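Local coordinates for putative rubredoxin reductase (PDB 3FG2), which probably transfers electrons from NADH through bound FAD to a ferredoxin that serves the CYP199A2 system, at residues A23-P26 with G27-L31; L113-P116 with N117-L120; P252-A255 with G256-D260. All blocks are in the same frame, centred on the assembly; numbering follows the deposited sequence.

Contact 1: residues A23-P26 with G27-L31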
# COMPACT_ATOMS: atom_id res chain seq x y z
N ALA A 23 1.71 -19.52 -16.50
CA ALA A 23 2.80 -19.63 -17.46
C ALA A 23 3.30 -21.07 -17.56
O ALA A 23 4.37 -21.34 -18.13
CB ALA A 23 3.95 -18.70 -17.06
N LYS A 24 2.54 -22.00 -16.99
CA LYS A 24 2.88 -23.42 -17.03
C LYS A 24 4.22 -23.80 -16.41
O LYS A 24 4.97 -24.59 -17.00
CB LYS A 24 2.84 -23.91 -18.48
CG LYS A 24 1.58 -24.67 -18.88
CD LYS A 24 0.36 -23.78 -19.04
CE LYS A 24 -0.41 -23.62 -17.74
NZ LYS A 24 -1.69 -22.89 -17.95
N TYR A 25 4.53 -23.26 -15.24
CA TYR A 25 5.79 -23.61 -14.58
C TYR A 25 5.66 -25.08 -14.15
O TYR A 25 4.69 -25.46 -13.50
CB TYR A 25 6.02 -22.73 -13.34
CG TYR A 25 7.38 -22.92 -12.74
CD1 TYR A 25 8.52 -22.40 -13.36
CD2 TYR A 25 7.55 -23.64 -11.56
CE1 TYR A 25 9.79 -22.60 -12.82
CE2 TYR A 25 8.81 -23.85 -11.01
CZ TYR A 25 9.93 -23.33 -11.65
OH TYR A 25 11.18 -23.53 -11.11
N PRO A 26 6.64 -25.91 -14.51
CA PRO A 26 6.61 -27.34 -14.16
C PRO A 26 6.96 -27.69 -12.71
O PRO A 26 6.38 -28.60 -12.13
CB PRO A 26 7.60 -27.94 -15.15
CG PRO A 26 8.64 -26.86 -15.24
CD PRO A 26 7.79 -25.61 -15.38
N GLY A 27 7.91 -26.95 -12.14
CA GLY A 27 8.34 -27.21 -10.78
C GLY A 27 7.28 -27.08 -9.70
O GLY A 27 6.11 -26.77 -9.97
N ARG A 28 7.71 -27.34 -8.46
CA ARG A 28 6.84 -27.27 -7.28
C ARG A 28 6.72 -25.81 -6.83
O ARG A 28 7.65 -25.02 -7.00
CB ARG A 28 7.46 -28.11 -6.16
CG ARG A 28 6.71 -28.09 -4.84
CD ARG A 28 7.59 -28.64 -3.73
NE ARG A 28 6.89 -28.76 -2.45
CZ ARG A 28 7.49 -29.04 -1.30
NH1 ARG A 28 8.80 -29.21 -1.25
NH2 ARG A 28 6.77 -29.14 -0.19
N ILE A 29 5.58 -25.47 -6.24
CA ILE A 29 5.35 -24.10 -5.77
C ILE A 29 4.77 -24.08 -4.36
O ILE A 29 3.61 -24.45 -4.14
CB ILE A 29 4.39 -23.33 -6.70
CG1 ILE A 29 4.97 -23.27 -8.11
CG2 ILE A 29 4.17 -21.92 -6.15
CD1 ILE A 29 4.08 -22.57 -9.12
N ALA A 30 5.59 -23.64 -3.40
CA ALA A 30 5.17 -23.57 -2.00
C ALA A 30 4.98 -22.12 -1.58
O ALA A 30 5.89 -21.30 -1.71
CB ALA A 30 6.21 -24.25 -1.12
N LEU A 31 3.80 -21.81 -1.06
CA LEU A 31 3.47 -20.46 -0.64
C LEU A 31 3.40 -20.37 0.89
O LEU A 31 2.42 -20.78 1.49
CB LEU A 31 2.11 -20.05 -1.22
CG LEU A 31 1.89 -18.64 -1.76
CD1 LEU A 31 0.39 -18.35 -1.79
CD2 LEU A 31 2.61 -17.61 -0.91

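Contact 2: residues L113-P116 with N117-L120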
# COMPACT_ATOMS: atom_id res chain seq x y z
N LEU A 113 4.20 3.36 17.13
CA LEU A 113 4.18 4.73 17.61
C LEU A 113 5.14 4.75 18.80
O LEU A 113 4.92 4.05 19.79
CB LEU A 113 2.78 5.12 18.07
CG LEU A 113 2.61 6.56 18.55
CD1 LEU A 113 2.80 7.51 17.37
CD2 LEU A 113 1.23 6.73 19.17
N ASP A 114 6.21 5.53 18.69
CA ASP A 114 7.24 5.62 19.73
C ASP A 114 6.91 6.71 20.76
O ASP A 114 7.65 7.68 20.92
CB ASP A 114 8.58 5.90 19.07
CG ASP A 114 9.76 5.67 20.00
OD1 ASP A 114 9.56 5.28 21.18
OD2 ASP A 114 10.90 5.89 19.54
N VAL A 115 5.82 6.52 21.49
CA VAL A 115 5.38 7.50 22.47
C VAL A 115 4.91 6.84 23.76
O VAL A 115 4.44 5.71 23.75
CB VAL A 115 4.26 8.36 21.83
CG1 VAL A 115 3.08 8.50 22.76
CG2 VAL A 115 4.81 9.70 21.41
N PRO A 116 5.03 7.54 24.91
CA PRO A 116 4.59 6.96 26.18
C PRO A 116 3.15 6.46 26.11
O PRO A 116 2.27 7.13 25.53
CB PRO A 116 4.76 8.12 27.16
CG PRO A 116 5.98 8.81 26.63
CD PRO A 116 5.69 8.84 25.13
N ASN A 117 2.91 5.29 26.69
CA ASN A 117 1.58 4.68 26.70
C ASN A 117 1.03 4.33 25.31
O ASN A 117 -0.14 3.98 25.16
CB ASN A 117 0.58 5.59 27.43
CG ASN A 117 0.60 5.41 28.95
OD1 ASN A 117 -0.06 6.15 29.68
ND2 ASN A 117 1.33 4.41 29.42
N ALA A 118 1.88 4.42 24.29
CA ALA A 118 1.45 4.12 22.93
C ALA A 118 0.99 2.68 22.76
O ALA A 118 0.30 2.36 21.78
CB ALA A 118 2.57 4.41 21.95
N SER A 119 1.36 1.82 23.70
CA SER A 119 0.99 0.42 23.61
C SER A 119 -0.23 0.02 24.45
O SER A 119 -0.47 -1.17 24.66
CB SER A 119 2.18 -0.47 24.00
OG SER A 119 2.56 -0.23 25.34
N LEU A 120 -1.01 0.99 24.92
CA LEU A 120 -2.20 0.65 25.69
C LEU A 120 -3.17 -0.07 24.75
O LEU A 120 -3.08 0.06 23.53
CB LEU A 120 -2.85 1.91 26.26
CG LEU A 120 -2.09 2.55 27.43
CD1 LEU A 120 -2.76 3.86 27.82
CD2 LEU A 120 -2.05 1.59 28.62

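Contact 3: residues P252-A255 with G256-D260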
# COMPACT_ATOMS: atom_id res chain seq x y z
N PRO A 252 21.97 -7.54 0.43
CA PRO A 252 21.94 -6.08 0.60
C PRO A 252 20.52 -5.57 0.82
O PRO A 252 19.57 -6.03 0.17
CB PRO A 252 22.55 -5.57 -0.70
CG PRO A 252 23.51 -6.66 -1.07
CD PRO A 252 22.69 -7.90 -0.81
N THR A 253 20.36 -4.64 1.75
CA THR A 253 19.05 -4.06 2.04
C THR A 253 19.22 -2.62 2.45
O THR A 253 20.31 -2.18 2.79
CB THR A 253 18.35 -4.79 3.19
OG1 THR A 253 19.17 -4.73 4.37
CG2 THR A 253 18.08 -6.24 2.84
N ALA A 254 18.12 -1.88 2.42
CA ALA A 254 18.10 -0.49 2.83
C ALA A 254 16.63 -0.31 3.16
O ALA A 254 16.09 -1.09 3.95
CB ALA A 254 18.52 0.41 1.68
N ALA A 255 15.98 0.68 2.55
CA ALA A 255 14.55 0.87 2.77
C ALA A 255 13.86 -0.13 1.84
O ALA A 255 13.11 0.25 0.94
CB ALA A 255 14.15 2.29 2.43
N GLY A 256 14.13 -1.41 2.06
CA GLY A 256 13.58 -2.48 1.25
C GLY A 256 14.69 -3.44 0.87
O GLY A 256 15.87 -3.15 1.11
N ILE A 257 14.33 -4.59 0.31
CA ILE A 257 15.32 -5.58 -0.11
C ILE A 257 15.79 -5.18 -1.51
O ILE A 257 15.00 -5.13 -2.44
CB ILE A 257 14.71 -7.00 -0.16
CG1 ILE A 257 13.99 -7.31 1.15
CG2 ILE A 257 15.81 -8.04 -0.41
CD1 ILE A 257 13.32 -8.67 1.18
N ILE A 258 17.08 -4.90 -1.65
CA ILE A 258 17.63 -4.46 -2.93
C ILE A 258 17.63 -5.53 -4.02
O ILE A 258 18.06 -6.66 -3.80
CB ILE A 258 19.06 -3.90 -2.75
CG1 ILE A 258 18.99 -2.61 -1.92
CG2 ILE A 258 19.68 -3.60 -4.11
CD1 ILE A 258 20.35 -2.08 -1.49
N VAL A 259 17.14 -5.13 -5.19
CA VAL A 259 17.06 -6.00 -6.36
C VAL A 259 17.35 -5.19 -7.63
O VAL A 259 17.17 -3.97 -7.64
CB VAL A 259 15.66 -6.66 -6.47
CG1 VAL A 259 15.40 -7.54 -5.25
CG2 VAL A 259 14.58 -5.60 -6.58
N ASP A 260 17.80 -5.85 -8.69
CA ASP A 260 18.10 -5.16 -9.95
C ASP A 260 16.88 -5.01 -10.85
O ASP A 260 15.75 -5.21 -10.40
CB ASP A 260 19.23 -5.88 -10.72
CG ASP A 260 18.88 -7.32 -11.07
OD1 ASP A 260 17.68 -7.68 -11.06
OD2 ASP A 260 19.83 -8.08 -11.38

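Contact 1: residues A23-P26 with G27-L31
Tyr25 sets its ring obliquely against Gly27 just past the Schellman motif that ends helix 11-22, on the bend leading into strand 29-32 of the Rossmann-type beta-alpha-beta crossover. Lys24, with positive phi, is the C-prime residue of that motif: Tyr25 N returns to Leu20 O and Lys24 N to Arg21 O. From Tyr25 CA, CB heads toward the residues ahead, and CG stands anti to the backbone N (chi1 -172°), which brings CD2 and CE2 up to the glycine. Tyr25 CD2 comes 3.4 Å from Gly27 N, and the same atom lies 4.3 Å from CG1 of Ile29, a loose apolar touch. One atom further out, Tyr25 CE2 reaches Gly27 CA at 3.4 Å. Arg28 O, by contrast, sits near the ring plane, at the edge, 4.3 Å from Tyr25 CE2. The fit is close: a CB on residue 27 would fall only 2.6 Å from Tyr25 CE2, so glycine suits the position. Val4, Leu20 and Thr308 also touch the tyrosine. Replacing it with an alanine would probably open a gap beside Gly27 and Ile29 and leave Asp2 O without its phenolic partner. At the far end of the ring, Tyr25 OH is hydrogen-bonded to that backbone oxygen, tying the bend to the start of the chain.

Contact 2: residues L113-P116 with N117-L120
Ala118 N donates to Val115 O at 2.9 Å, closing a type II beta turn across Pro116 and Asn117. The N-H...O angle is 146°; because the carbonyl oxygen is modelled too near the alanine methyl, its exact place is less sure. The residues inside the turn suit their positions: Pro116 takes the first corner, and Asn117 takes the second with a positive phi of 63°. A type I turn follows at once, in which Leu120 N bonds to Asn117 O at 3.1 Å, so Asn117 and Ala118 belong to both turns. Just upstream, Asp114 centres an inverse gamma turn, with a weak bond from Val115 N to Leu113 O.

The apolar side of the contact gathers on one methyl. Leu113 has CG anti to its own backbone N (chi1 -178°), and its side chain runs alongside Ala118: Leu113 CD2 stands 3.9 Å from Ala118 CB, while CB and CG of the leucine are each 4.0 Å from it. Val115 CG1 adds a lighter touch to Ala118 CB at 4.2 Å. Beyond the loop, Pro116 pairs by backbone with Ile210 of strand 207-213, and the side chains of Val115 and Asn117 rest on the same residue. Taken together, the chemistry implies a loop probably held in shape largely by the main-chain bonds of successive turns, with the backbone bond to Ile210 fixing it to strand 207-213 and a single buried methyl serving as its small hydrophobic centre.

Contact 3: residues P252-A255 with G256-D260
Main-chain hydrogen bonds come first between Pro252-Ala255 and Gly256-Asp260. Ala254 N donates to Gly256 O at 2.9 Å, nearly straight at 167° and in the carbonyl plane. Ile258 N reaches Pro252 O over 3.3 Å, tilted out of that carbonyl's plane. Together they flank Thr253 and Ile257, a non-hydrogen-bonded antiparallel pair whose CA atoms lie 4.6 Å apart. At the bend, Ala255 centres an inverse gamma turn, with a weak bond from Gly256 N to Ala254 O. A CA-H...O contact from Thr253 CA to Gly256 O adds a minor link.

Apolar contacts gather round Ile258. Ile258 CD1 lies 4.2 Å from Pro252 CB and 4.4 Å from Ala254 CB. On Thr253, CG2 stands anti to the carbonyl carbon (chi1 58° to OG1), which sets Thr253 CG2 4.1 Å from Ile257 CA.

Gly256 has a positive phi (133°), where a CB would jam against Ala255 O, which calls for glycine. Ile257 goes on to pair by backbone with Cys276 and Leu278, just beyond the FAD-binding Asp275. The arrangement is that of a tight hairpin-like reversal with a single beta bridge, leading into an edge strand near the flavin site.

Overall arrangement
Along the chain the three contacts come one after another, all within its pyridine nucleotide-disulphide oxidoreductase part. Contact 1 feeds strand 29-32 of the parallel sheet that also holds 4-7, whose following glycine-rich turn meets FAD. Contact 2, its centre about 44 Å from that of contact 1, lies between strands 108-110 and 123-124; the latter edges the second parallel sheet, probably NADH-binding. Contact 3 opens strand 257-259, an outermost strand of the mixed sheet with 277-281 and 286-288; Ile257 and Val259 touch Ala272 of 270-272, outermost in the first sheet. Centre to centre, it lies about 25 Å from contact 1 and about 29 Å from contact 2. None touch, so each shapes a separate turn around the FAD-binding fold and the probable NADH-binding fold.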